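Local structure of putative sugar kinase PH1459 (Pyrococcus horikoshii, 3EWM) at residues G8-D13 against E63-E68; I12-V17 against T87-V92; S155-D160 against K184-V189. The protein probably phosphorylates a sugar, perhaps fructose, at the expense of ATP, as a member of the PfkB carbohydrate kinase family. One frame throughout, in Å; residues are numbered along the deposited sequence.

Interaction 1. Residues G8-D13 against E63-E68; sequences GELLID and EYLIEE
Leu10, Leu11 and Ile12 meet Tyr64 and Leu65 in a buried, apolar contact between a helix and the start of a strand with the loop before it, with no hydrogen bond across it. It lies where the chain leaves strand 3-7 of the large sheet and enters strand 11-16 of the small one. The axes of strand 11-13 and helix 63-68 pass 8.9 Å apart at 90°. Leu65 carries most of the contact from the helix side. Its CG is turned anti to the carbonyl carbon (chi1 -66°), which sends both methyls toward the strand. Leu65 CD1 lies over the backbone of Leu11, 3.6 Å from Leu11 C. Leu65 CD2 reaches Leu11 O at 3.4 Å. Leu10 runs alongside Leu65 in the opposite direction, and Leu10 CG comes within 3.9 Å of Leu65 CD1. Ile12 closes the other flank with one methyl. Ile12 CD1 touches Leu65 CD2 at 3.9 Å and Tyr64 CD2 at 3.5 Å, meeting the ring at an oblique angle. Glu68 CG, one helical turn on, sits over one face of that ring, toward the rim. Leu10 also packs on Leu52 and Val56 of strand 49-57. Leu65 and Tyr64 both touch Pro32 of strand 27-33, and Lys30 of that strand makes a cation-pi contact with Tyr64. Lys23 of the second subunit packs on Tyr64, so this end of the contact borders the dimer partner.

Interaction 2. Residues I12-V17 against T87-V92; sequences IDLISV and TGIVFV
Ile12 to Ser16 and Gly88 to Val92 pair as parallel strands, with axes 4.7 Å apart and 16° between their directions. Five backbone hydrogen bonds join them, the first from Ile12 N to Gly88 O and the last from Ser16 N to Val92 O. Leu14 N to Val90 O, at 2.7 Å, is nearly straight, with 175° at the hydrogen. Ser16 adds a sixth bond. Its OG donates to Val92 O at 2.8 Å from above the carbonyl plane, while Ser16 N comes nearly along the C=O axis. Two donors from one residue therefore grip this oxygen. The two strands are the inner pair of the small sheet, between strands 27-33 and 100-103. In PfkB kinases such a sheet forms the lid domain beside the large Rossmann-like domain, and here it also carries dimer contacts. On the face with Ile12, Ile89 and Phe91, Leu14 lies side by side with Phe91. Leu14 CD1 sits over one face of the Phe91 ring, 4.0 Å from the ring centroid, in a CH-pi contact. Leu14 CB meets Phe91 CD1 at 3.7 Å. Ile12 CB touches Ile89 CG2 at 3.9 Å. The other face holds Ile15 against Val92. Val92 CG2 stands between its own N and carbonyl carbon (chi1 of CG1 is -43°), which puts it 3.3 Å from Ile15 CG1, closer than usual van der Waals contact. Phe91 also meets Phe61 of the second subunit edge-to-face, and Thr87 O accepts a hydrogen bond from Tyr104 OH of that subunit.

Interaction 3. Residues S155-D160 against K184-V189; sequences SLIAFD and KLADIV
Asp187 reaches across to Leu156 and Ile157 at the start of a parallel strand pair, where helix 172-185 turns into strand 188-192. The two strands and the helix form a beta-alpha-beta unit of the large sheet. Ile157 is the main bump on one side. Ile157 CD1 comes 3.2 Å from Leu185 O, an oxygen that Lys152 NZ also hydrogen-bonds. Its CG2 lies against Ala186, so the branched end fits against the last turn of the helix. Ala186 CB also receives Phe159 CB at 3.7 Å. On the other face Ala158 CB abuts Ile188 CB at 3.9 Å. Leu156 CD2 leans on the carboxylate, 3.7 Å from Asp187 CG, the side chains crossing at about a right angle. Ile157 O accepts from Ile188 N at 3.0 Å and weakly from Asp187 N. Ile188 O accepts from Phe159 N. Asp187 CG, anti to the carbonyl carbon (chi1 -64°), directs OD2 to Ile157 N at 2.7 Å, and OD2 takes this bond on its anti lone pair. A water bridges OD2 and Ser155 O. An alanine here would probably leave Ile157 N without its acceptor and the bridging water without its second partner. Helix 140-151 covers Ile157, and helix 245-259 covers Ala158 and Ile188. The carboxylate continues the pairing just before strand 188-192 begins, so a side-chain oxygen, not a backbone carbonyl, accepts from Ile157 N. Lys152 is a long, weak partner, and the charge is likely to rely partly on the amide and the water.

How the interactions relate
Interactions 1 and 2 start from the same piece of chain and share Ile12 and Asp13. Their centres are 11 Å apart and they touch directly. Leu65 CD1 packs on Thr87 CG2 at 3.5 Å, and Leu11 CD1 on Val90 CG1 at 3.5 Å. Both also reach the second subunit. Interaction 3 lies across the chain's centre in the large sheet, its centre about 24 Å from that of interaction 1 and about 27 Å from that of interaction 2. It is the one near the nucleotide site. Val189 directly precedes ATP-binding Lys190 in the chain, and its side chain is about 10 Å from that of Thr215. Interactions 1 and 2 lie away from these residues.

Interaction 1. Residues G8-D13 against E63-E68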
ATOM      1  N   GLY A   8      -6.728 -17.593   1.309  1.00  9.14           N
ATOM      2  CA  GLY A   8      -7.202 -16.229   1.475  1.00  9.09           C
ATOM      3  C   GLY A   8      -6.050 -15.243   1.412  1.00  9.45           C
ATOM      4  O   GLY A   8      -5.050 -15.487   0.742  1.00  9.81           O
ATOM      5  N   GLU A   9      -6.202 -14.151   2.154  1.00  8.84           N
ATOM      6  CA  GLU A   9      -5.342 -13.003   2.054  1.00  8.73           C
ATOM      7  C   GLU A   9      -3.931 -13.301   2.566  1.00  8.96           C
ATOM      8  O   GLU A   9      -3.748 -13.917   3.622  1.00  8.86           O
ATOM      9  CB  GLU A   9      -5.963 -11.788   2.769  1.00  8.31           C
ATOM     10  CG  GLU A   9      -6.058 -11.873   4.255  1.00  9.24           C
ATOM     11  CD  GLU A   9      -7.285 -12.609   4.766  1.00 10.55           C
ATOM     12  OE1 GLU A   9      -7.922 -13.364   3.995  1.00 10.76           O
ATOM     13  OE2 GLU A   9      -7.573 -12.457   5.978  1.00  9.27           O
ATOM     14  N   LEU A  10      -2.960 -12.861   1.781  1.00  8.27           N
ATOM     15  CA  LEU A  10      -1.558 -12.891   2.162  1.00  8.61           C
ATOM     16  C   LEU A  10      -1.047 -11.535   1.782  1.00  8.61           C
ATOM     17  O   LEU A  10      -1.166 -11.099   0.616  1.00  8.75           O
ATOM     18  CB  LEU A  10      -0.795 -14.008   1.433  1.00  8.54           C
ATOM     19  CG  LEU A  10       0.742 -14.005   1.509  1.00  8.42           C
ATOM     20  CD1 LEU A  10       1.254 -14.152   2.940  1.00  6.84           C
ATOM     21  CD2 LEU A  10       1.352 -15.086   0.585  1.00  8.03           C
ATOM     22  N   LEU A  11      -0.518 -10.829   2.777  1.00  8.65           N
ATOM     23  CA  LEU A  11      -0.215  -9.416   2.576  1.00  9.49           C
ATOM     24  C   LEU A  11       0.937  -8.944   3.436  1.00  8.98           C
ATOM     25  O   LEU A  11       1.354  -9.642   4.366  1.00  9.10           O
ATOM     26  CB  LEU A  11      -1.469  -8.560   2.872  1.00  9.20           C
ATOM     27  CG  LEU A  11      -2.247  -8.830   4.177  1.00 11.55           C
ATOM     28  CD1 LEU A  11      -1.509  -8.289   5.372  1.00 14.01           C
ATOM     29  CD2 LEU A  11      -3.650  -8.228   4.098  1.00 11.79           C
ATOM     30  N   ILE A  12       1.427  -7.740   3.125  1.00  9.30           N
ATOM     31  CA  ILE A  12       2.362  -7.015   3.978  1.00  8.97           C
ATOM     32  C   ILE A  12       1.591  -6.247   5.052  1.00  9.28           C
ATOM     33  O   ILE A  12       0.719  -5.425   4.756  1.00  9.98           O
ATOM     34  CB  ILE A  12       3.241  -5.990   3.169  1.00  9.03           C
ATOM     35  CG1 ILE A  12       3.997  -6.676   2.022  1.00  8.89           C
ATOM     36  CG2 ILE A  12       4.171  -5.228   4.109  1.00  7.36           C
ATOM     37  CD1 ILE A  12       5.185  -7.556   2.496  1.00 10.67           C
ATOM     38  N   ASP A  13       1.879  -6.537   6.309  1.00  9.40           N
ATOM     39  CA  ASP A  13       1.421  -5.665   7.374  1.00  9.58           C
ATOM     40  C   ASP A  13       2.487  -4.612   7.560  1.00  9.31           C
ATOM     41  O   ASP A  13       3.654  -4.921   7.835  1.00  9.77           O
ATOM     42  CB  ASP A  13       1.239  -6.407   8.701  1.00  9.89           C
ATOM     43  CG  ASP A  13      -0.063  -7.177   8.782  1.00 10.92           C
ATOM     44  OD1 ASP A  13      -0.997  -6.862   8.036  1.00 15.78           O
ATOM     45  OD2 ASP A  13      -0.158  -8.083   9.621  1.00 12.06           O
ATOM     46  N   GLU A  63       7.710 -11.571  -3.212  1.00  7.90           N
ATOM     47  CA  GLU A  63       8.871 -12.431  -2.935  1.00  8.96           C
ATOM     48  C   GLU A  63       9.162 -12.563  -1.458  1.00  8.16           C
ATOM     49  O   GLU A  63       9.415 -13.648  -0.988  1.00  8.31           O
ATOM     50  CB  GLU A  63      10.109 -11.887  -3.637  1.00  9.79           C
ATOM     51  CG  GLU A  63      10.035 -12.066  -5.133  1.00 13.66           C
ATOM     52  CD  GLU A  63      10.894 -11.069  -5.876  1.00 19.30           C
ATOM     53  OE1 GLU A  63      11.910 -10.609  -5.306  1.00 20.23           O
ATOM     54  OE2 GLU A  63      10.550 -10.752  -7.039  1.00 20.82           O
ATOM     55  N   TYR A  64       9.115 -11.443  -0.733  1.00  8.04           N
ATOM     56  CA  TYR A  64       9.296 -11.455   0.708  1.00  8.89           C
ATOM     57  C   TYR A  64       8.334 -12.392   1.405  1.00  8.11           C
ATOM     58  O   TYR A  64       8.742 -13.217   2.222  1.00  8.86           O
ATOM     59  CB  TYR A  64       9.139 -10.045   1.265  1.00  9.04           C
ATOM     60  CG  TYR A  64       9.024  -9.940   2.753  1.00 10.28           C
ATOM     61  CD1 TYR A  64      10.152 -10.037   3.572  1.00 10.84           C
ATOM     62  CD2 TYR A  64       7.788  -9.699   3.357  1.00 10.97           C
ATOM     63  CE1 TYR A  64      10.047  -9.908   4.938  1.00 10.00           C
ATOM     64  CE2 TYR A  64       7.679  -9.565   4.721  1.00 12.20           C
ATOM     65  CZ  TYR A  64       8.820  -9.680   5.503  1.00 11.55           C
ATOM     66  OH  TYR A  64       8.723  -9.538   6.868  1.00 13.35           O
ATOM     67  N   LEU A  65       7.049 -12.249   1.104  1.00  7.68           N
ATOM     68  CA  LEU A  65       6.045 -13.083   1.762  1.00  8.05           C
ATOM     69  C   LEU A  65       6.273 -14.560   1.514  1.00  8.35           C
ATOM     70  O   LEU A  65       6.194 -15.366   2.434  1.00  8.55           O
ATOM     71  CB  LEU A  65       4.627 -12.682   1.328  1.00  7.35           C
ATOM     72  CG  LEU A  65       4.254 -11.281   1.810  1.00  6.20           C
ATOM     73  CD1 LEU A  65       2.933 -10.842   1.158  1.00  6.46           C
ATOM     74  CD2 LEU A  65       4.163 -11.210   3.318  1.00  6.67           C
ATOM     75  N   ILE A  66       6.552 -14.916   0.261  1.00  8.51           N
ATOM     76  CA  ILE A  66       6.779 -16.315  -0.067  1.00  9.14           C
ATOM     77  C   ILE A  66       8.006 -16.824   0.711  1.00  9.64           C
ATOM     78  O   ILE A  66       7.978 -17.903   1.301  1.00 10.10           O
ATOM     79  CB  ILE A  66       6.947 -16.516  -1.596  1.00  8.98           C
ATOM     80  CG1 ILE A  66       5.611 -16.260  -2.323  1.00  8.98           C
ATOM     81  CG2 ILE A  66       7.457 -17.907  -1.895  1.00  9.62           C
ATOM     82  CD1 ILE A  66       5.764 -16.010  -3.814  1.00 11.17           C
ATOM     83  N   GLU A  67       9.061 -16.018   0.747  1.00 10.10           N
ATOM     84  CA  GLU A  67      10.296 -16.408   1.449  1.00 12.04           C
ATOM     85  C   GLU A  67      10.059 -16.608   2.936  1.00 10.90           C
ATOM     86  O   GLU A  67      10.538 -17.581   3.503  1.00 11.10           O
ATOM     87  CB  GLU A  67      11.402 -15.383   1.229  1.00 11.65           C
ATOM     88  CG  GLU A  67      12.053 -15.456  -0.164  1.00 16.48           C
ATOM     89  CD  GLU A  67      13.134 -14.395  -0.365  1.00 16.38           C
ATOM     90  OE1 GLU A  67      13.451 -13.666   0.613  1.00 21.89           O
ATOM     91  OE2 GLU A  67      13.617 -14.254  -1.519  1.00 23.73           O
ATOM     92  N   GLU A  68       9.318 -15.696   3.560  1.00 10.07           N
ATOM     93  CA  GLU A  68       9.018 -15.799   4.985  1.00  9.53           C
ATOM     94  C   GLU A  68       8.180 -17.030   5.314  1.00  8.56           C
ATOM     95  O   GLU A  68       8.414 -17.688   6.324  1.00  9.04           O
ATOM     96  CB  GLU A  68       8.328 -14.525   5.475  1.00  8.66           C
ATOM     97  CG  GLU A  68       9.255 -13.274   5.431  1.00 12.74           C
ATOM     98  CD  GLU A  68      10.581 -13.500   6.148  1.00 14.74           C
ATOM     99  OE1 GLU A  68      10.578 -13.676   7.378  1.00 13.43           O
ATOM    100  OE2 GLU A  68      11.628 -13.521   5.475  1.00 19.19           O
TER

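Interaction 2. Residues I12-V17 against T87-V92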
ATOM      1  N   ILE A  12       1.427  -7.740   3.125  1.00  9.30           N
ATOM      2  CA  ILE A  12       2.362  -7.015   3.978  1.00  8.97           C
ATOM      3  C   ILE A  12       1.591  -6.247   5.052  1.00  9.28           C
ATOM      4  O   ILE A  12       0.719  -5.425   4.756  1.00  9.98           O
ATOM      5  CB  ILE A  12       3.241  -5.990   3.169  1.00  9.03           C
ATOM      6  CG1 ILE A  12       3.997  -6.676   2.022  1.00  8.89           C
ATOM      7  CG2 ILE A  12       4.171  -5.228   4.109  1.00  7.36           C
ATOM      8  CD1 ILE A  12       5.185  -7.556   2.496  1.00 10.67           C
ATOM      9  N   ASP A  13       1.879  -6.537   6.309  1.00  9.40           N
ATOM     10  CA  ASP A  13       1.421  -5.665   7.374  1.00  9.58           C
ATOM     11  C   ASP A  13       2.487  -4.612   7.560  1.00  9.31           C
ATOM     12  O   ASP A  13       3.654  -4.921   7.835  1.00  9.77           O
ATOM     13  CB  ASP A  13       1.239  -6.407   8.701  1.00  9.89           C
ATOM     14  CG  ASP A  13      -0.063  -7.177   8.782  1.00 10.92           C
ATOM     15  OD1 ASP A  13      -0.997  -6.862   8.036  1.00 15.78           O
ATOM     16  OD2 ASP A  13      -0.158  -8.083   9.621  1.00 12.06           O
ATOM     17  N   LEU A  14       2.088  -3.364   7.413  1.00  8.86           N
ATOM     18  CA  LEU A  14       2.985  -2.267   7.744  1.00  9.42           C
ATOM     19  C   LEU A  14       2.539  -1.771   9.097  1.00  9.28           C
ATOM     20  O   LEU A  14       1.500  -1.144   9.240  1.00  8.74           O
ATOM     21  CB  LEU A  14       2.945  -1.199   6.671  1.00  9.82           C
ATOM     22  CG  LEU A  14       3.676  -1.803   5.465  1.00 11.66           C
ATOM     23  CD1 LEU A  14       2.929  -1.521   4.161  1.00 15.17           C
ATOM     24  CD2 LEU A  14       5.114  -1.351   5.436  1.00 15.33           C
ATOM     25  N   ILE A  15       3.302  -2.143  10.112  1.00  9.64           N
ATOM     26  CA  ILE A  15       2.828  -1.956  11.475  1.00  9.93           C
ATOM     27  C   ILE A  15       3.443  -0.727  12.093  1.00  9.82           C
ATOM     28  O   ILE A  15       4.665  -0.646  12.240  1.00  9.60           O
ATOM     29  CB  ILE A  15       3.134  -3.179  12.340  1.00  9.95           C
ATOM     30  CG1 ILE A  15       2.554  -4.421  11.644  1.00 11.38           C
ATOM     31  CG2 ILE A  15       2.536  -3.010  13.735  1.00  9.76           C
ATOM     32  CD1 ILE A  15       2.464  -5.596  12.479  1.00 13.29           C
ATOM     33  N   SER A  16       2.574   0.206  12.461  1.00 10.80           N
ATOM     34  CA  SER A  16       2.964   1.405  13.193  1.00 12.01           C
ATOM     35  C   SER A  16       3.890   1.016  14.333  1.00 13.38           C
ATOM     36  O   SER A  16       3.603   0.110  15.122  1.00 13.47           O
ATOM     37  CB  SER A  16       1.753   2.129  13.760  1.00 11.38           C
ATOM     38  OG  SER A  16       0.798   2.458  12.753  1.00 13.63           O
ATOM     39  N   VAL A  17       5.012   1.714  14.402  1.00 14.83           N
ATOM     40  CA  VAL A  17       6.007   1.465  15.418  1.00 16.95           C
ATOM     41  C   VAL A  17       5.747   2.351  16.644  1.00 17.96           C
ATOM     42  O   VAL A  17       6.263   2.092  17.739  1.00 19.85           O
ATOM     43  CB  VAL A  17       7.420   1.652  14.806  1.00 17.55           C
ATOM     44  CG1 VAL A  17       8.398   2.081  15.824  1.00 19.60           C
ATOM     45  CG2 VAL A  17       7.865   0.336  14.174  1.00 18.79           C
ATOM     46  N   THR A  87       1.235  -6.762  -4.524  1.00  9.79           N
ATOM     47  CA  THR A  87       1.075  -7.518  -3.310  1.00  9.12           C
ATOM     48  C   THR A  87       0.208  -6.742  -2.322  1.00  8.46           C
ATOM     49  O   THR A  87       0.348  -5.525  -2.169  1.00  8.05           O
ATOM     50  CB  THR A  87       2.458  -7.799  -2.718  1.00  8.47           C
ATOM     51  OG1 THR A  87       3.193  -8.643  -3.623  1.00  9.43           O
ATOM     52  CG2 THR A  87       2.338  -8.479  -1.381  1.00  8.14           C
ATOM     53  N   GLY A  88      -0.702  -7.454  -1.675  1.00  8.43           N
ATOM     54  CA  GLY A  88      -1.483  -6.874  -0.600  1.00  8.38           C
ATOM     55  C   GLY A  88      -0.642  -6.128   0.410  1.00  8.62           C
ATOM     56  O   GLY A  88       0.456  -6.566   0.798  1.00  8.70           O
ATOM     57  N   ILE A  89      -1.175  -4.995   0.840  1.00  8.75           N
ATOM     58  CA  ILE A  89      -0.582  -4.228   1.890  1.00  8.98           C
ATOM     59  C   ILE A  89      -1.692  -3.722   2.804  1.00  8.72           C
ATOM     60  O   ILE A  89      -2.824  -3.438   2.385  1.00  8.28           O
ATOM     61  CB  ILE A  89       0.266  -3.015   1.369  1.00  9.42           C
ATOM     62  CG1 ILE A  89      -0.603  -2.097   0.514  1.00 11.00           C
ATOM     63  CG2 ILE A  89       1.595  -3.470   0.663  1.00  9.11           C
ATOM     64  CD1 ILE A  89      -0.040  -0.730   0.393  1.00 17.77           C
ATOM     65  N   VAL A  90      -1.372  -3.672   4.076  1.00  8.95           N
ATOM     66  CA  VAL A  90      -2.226  -3.018   5.026  1.00  8.95           C
ATOM     67  C   VAL A  90      -1.356  -2.242   5.998  1.00  9.14           C
ATOM     68  O   VAL A  90      -0.325  -2.734   6.437  1.00  8.73           O
ATOM     69  CB  VAL A  90      -3.203  -4.015   5.745  1.00  9.32           C
ATOM     70  CG1 VAL A  90      -2.457  -5.121   6.422  1.00 11.11           C
ATOM     71  CG2 VAL A  90      -4.115  -3.265   6.767  1.00  7.50           C
ATOM     72  N   PHE A  91      -1.778  -1.015   6.288  1.00  8.94           N
ATOM     73  CA  PHE A  91      -1.145  -0.182   7.302  1.00  9.77           C
ATOM     74  C   PHE A  91      -1.949  -0.349   8.567  1.00 10.16           C
ATOM     75  O   PHE A  91      -3.168  -0.242   8.539  1.00  9.18           O
ATOM     76  CB  PHE A  91      -1.126   1.270   6.846  1.00  9.61           C
ATOM     77  CG  PHE A  91      -0.315   1.479   5.599  1.00 10.04           C
ATOM     78  CD1 PHE A  91       1.050   1.796   5.685  1.00 10.50           C
ATOM     79  CD2 PHE A  91      -0.897   1.322   4.339  1.00 11.20           C
ATOM     80  CE1 PHE A  91       1.808   1.961   4.545  1.00 10.18           C
ATOM     81  CE2 PHE A  91      -0.134   1.491   3.188  1.00 11.93           C
ATOM     82  CZ  PHE A  91       1.220   1.805   3.299  1.00 11.13           C
ATOM     83  N   VAL A  92      -1.267  -0.672   9.651  1.00 10.57           N
ATOM     84  CA  VAL A  92      -1.953  -1.113  10.847  1.00 12.13           C
ATOM     85  C   VAL A  92      -1.488  -0.297  12.038  1.00 12.18           C
ATOM     86  O   VAL A  92      -0.294  -0.023  12.200  1.00 11.79           O
ATOM     87  CB  VAL A  92      -1.811  -2.670  11.075  1.00 12.52           C
ATOM     88  CG1 VAL A  92      -1.996  -3.412   9.780  1.00 14.25           C
ATOM     89  CG2 VAL A  92      -0.465  -3.010  11.577  1.00 16.77           C
TER

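Interaction 3. Residues S155-D160 against K184-V189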
ATOM      1  N   SER A 155     -13.044 -32.478   2.583  1.00 20.72           N
ATOM      2  CA  SER A 155     -12.147 -31.953   3.618  1.00 19.15           C
ATOM      3  C   SER A 155     -13.026 -31.204   4.590  1.00 17.10           C
ATOM      4  O   SER A 155     -14.047 -30.655   4.184  1.00 17.40           O
ATOM      5  CB  SER A 155     -11.151 -30.936   3.055  1.00 18.92           C
ATOM      6  OG  SER A 155     -10.536 -31.363   1.858  1.00 22.80           O
ATOM      7  N   LEU A 156     -12.621 -31.160   5.853  1.00 15.27           N
ATOM      8  CA  LEU A 156     -13.232 -30.266   6.823  1.00 13.95           C
ATOM      9  C   LEU A 156     -12.949 -28.804   6.451  1.00 13.62           C
ATOM     10  O   LEU A 156     -11.848 -28.455   6.016  1.00 13.19           O
ATOM     11  CB  LEU A 156     -12.708 -30.561   8.230  1.00 13.77           C
ATOM     12  CG  LEU A 156     -13.039 -31.945   8.762  1.00 13.77           C
ATOM     13  CD1 LEU A 156     -12.416 -32.174  10.123  1.00 15.48           C
ATOM     14  CD2 LEU A 156     -14.564 -32.134   8.810  1.00 14.88           C
ATOM     15  N   ILE A 157     -13.963 -27.971   6.621  1.00 12.61           N
ATOM     16  CA  ILE A 157     -13.877 -26.571   6.288  1.00 12.25           C
ATOM     17  C   ILE A 157     -13.903 -25.764   7.572  1.00 11.82           C
ATOM     18  O   ILE A 157     -14.761 -25.963   8.423  1.00 12.44           O
ATOM     19  CB  ILE A 157     -15.050 -26.154   5.357  1.00 12.36           C
ATOM     20  CG1 ILE A 157     -14.956 -26.902   4.027  1.00 12.19           C
ATOM     21  CG2 ILE A 157     -15.076 -24.647   5.152  1.00 10.77           C
ATOM     22  CD1 ILE A 157     -16.272 -26.987   3.314  1.00 17.08           C
ATOM     23  N   ALA A 158     -12.951 -24.856   7.707  1.00 11.95           N
ATOM     24  CA  ALA A 158     -12.888 -23.987   8.877  1.00 11.64           C
ATOM     25  C   ALA A 158     -12.934 -22.535   8.434  1.00 11.93           C
ATOM     26  O   ALA A 158     -12.272 -22.145   7.462  1.00 11.06           O
ATOM     27  CB  ALA A 158     -11.618 -24.279   9.690  1.00 11.53           C
ATOM     28  N   PHE A 159     -13.727 -21.736   9.149  1.00 11.79           N
ATOM     29  CA  PHE A 159     -13.974 -20.362   8.767  1.00 12.01           C
ATOM     30  C   PHE A 159     -13.834 -19.466   9.991  1.00 11.95           C
ATOM     31  O   PHE A 159     -14.513 -19.669  10.984  1.00 11.04           O
ATOM     32  CB  PHE A 159     -15.369 -20.239   8.138  1.00 12.17           C
ATOM     33  CG  PHE A 159     -15.708 -18.841   7.655  1.00 12.28           C
ATOM     34  CD1 PHE A 159     -15.047 -18.285   6.569  1.00 12.28           C
ATOM     35  CD2 PHE A 159     -16.681 -18.088   8.295  1.00 12.96           C
ATOM     36  CE1 PHE A 159     -15.369 -17.013   6.101  1.00 11.59           C
ATOM     37  CE2 PHE A 159     -17.010 -16.808   7.851  1.00 12.57           C
ATOM     38  CZ  PHE A 159     -16.350 -16.265   6.736  1.00 12.41           C
ATOM     39  N   ASP A 160     -12.878 -18.553   9.921  1.00 11.81           N
ATOM     40  CA  ASP A 160     -12.715 -17.492  10.889  1.00 12.95           C
ATOM     41  C   ASP A 160     -13.556 -16.338  10.359  1.00 12.28           C
ATOM     42  O   ASP A 160     -13.308 -15.815   9.278  1.00 12.46           O
ATOM     43  CB  ASP A 160     -11.230 -17.139  10.967  1.00 13.58           C
ATOM     44  CG  ASP A 160     -10.925 -16.024  11.940  1.00 16.38           C
ATOM     45  OD1 ASP A 160     -11.828 -15.560  12.675  1.00 17.53           O
ATOM     46  OD2 ASP A 160      -9.752 -15.601  11.938  1.00 22.20           O
ATOM     47  N   LYS A 184     -22.401 -21.587   6.776  1.00 14.56           N
ATOM     48  CA  LYS A 184     -23.166 -22.795   6.448  1.00 15.93           C
ATOM     49  C   LYS A 184     -22.318 -23.878   5.777  1.00 15.60           C
ATOM     50  O   LYS A 184     -22.609 -25.061   5.912  1.00 15.97           O
ATOM     51  CB  LYS A 184     -24.403 -22.443   5.618  1.00 15.87           C
ATOM     52  CG  LYS A 184     -25.515 -21.832   6.482  1.00 18.42           C
ATOM     53  CD  LYS A 184     -26.743 -21.490   5.667  1.00 21.28           C
ATOM     54  CE  LYS A 184     -27.943 -21.287   6.572  1.00 23.37           C
ATOM     55  NZ  LYS A 184     -29.197 -21.117   5.770  1.00 27.12           N
ATOM     56  N   LEU A 185     -21.251 -23.466   5.098  1.00 15.53           N
ATOM     57  CA  LEU A 185     -20.323 -24.402   4.475  1.00 15.48           C
ATOM     58  C   LEU A 185     -19.291 -24.916   5.458  1.00 15.21           C
ATOM     59  O   LEU A 185     -18.672 -25.951   5.224  1.00 15.65           O
ATOM     60  CB  LEU A 185     -19.612 -23.757   3.286  1.00 15.90           C
ATOM     61  CG  LEU A 185     -20.431 -23.499   2.009  1.00 16.21           C
ATOM     62  CD1 LEU A 185     -19.791 -22.386   1.243  1.00 13.36           C
ATOM     63  CD2 LEU A 185     -20.551 -24.767   1.159  1.00 17.99           C
ATOM     64  N   ALA A 186     -19.116 -24.211   6.572  1.00 14.51           N
ATOM     65  CA  ALA A 186     -18.037 -24.544   7.494  1.00 14.22           C
ATOM     66  C   ALA A 186     -18.421 -25.617   8.507  1.00 14.26           C
ATOM     67  O   ALA A 186     -19.502 -25.590   9.091  1.00 14.41           O
ATOM     68  CB  ALA A 186     -17.519 -23.290   8.200  1.00 13.49           C
ATOM     69  N   ASP A 187     -17.508 -26.558   8.696  1.00 13.75           N
ATOM     70  CA  ASP A 187     -17.580 -27.516   9.789  1.00 13.77           C
ATOM     71  C   ASP A 187     -17.190 -26.842  11.094  1.00 13.14           C
ATOM     72  O   ASP A 187     -17.774 -27.111  12.134  1.00 12.99           O
ATOM     73  CB  ASP A 187     -16.603 -28.645   9.525  1.00 13.45           C
ATOM     74  CG  ASP A 187     -16.963 -29.424   8.285  1.00 15.80           C
ATOM     75  OD1 ASP A 187     -17.890 -30.253   8.374  1.00 16.27           O
ATOM     76  OD2 ASP A 187     -16.314 -29.206   7.243  1.00 14.36           O
ATOM     77  N   ILE A 188     -16.186 -25.972  11.007  1.00 12.30           N
ATOM     78  CA  ILE A 188     -15.580 -25.347  12.164  1.00 11.63           C
ATOM     79  C   ILE A 188     -15.710 -23.867  11.941  1.00 11.87           C
ATOM     80  O   ILE A 188     -15.289 -23.338  10.905  1.00 11.83           O
ATOM     81  CB  ILE A 188     -14.084 -25.728  12.276  1.00 11.85           C
ATOM     82  CG1 ILE A 188     -13.933 -27.241  12.451  1.00 13.90           C
ATOM     83  CG2 ILE A 188     -13.402 -24.971  13.412  1.00 11.67           C
ATOM     84  CD1 ILE A 188     -12.790 -27.816  11.629  1.00 15.92           C
ATOM     85  N   VAL A 189     -16.314 -23.186  12.901  1.00 11.63           N
ATOM     86  CA  VAL A 189     -16.444 -21.744  12.818  1.00 11.48           C
ATOM     87  C   VAL A 189     -15.824 -21.132  14.061  1.00 11.92           C
ATOM     88  O   VAL A 189     -16.067 -21.592  15.191  1.00 12.02           O
ATOM     89  CB  VAL A 189     -17.936 -21.307  12.654  1.00 11.27           C
ATOM     90  CG1 VAL A 189     -18.102 -19.786  12.829  1.00  9.97           C
ATOM     91  CG2 VAL A 189     -18.462 -21.749  11.301  1.00 11.30           C
TER
HETATM   92  O   HOH W   1     -16.726 -30.729   4.422  1.00 24.81           O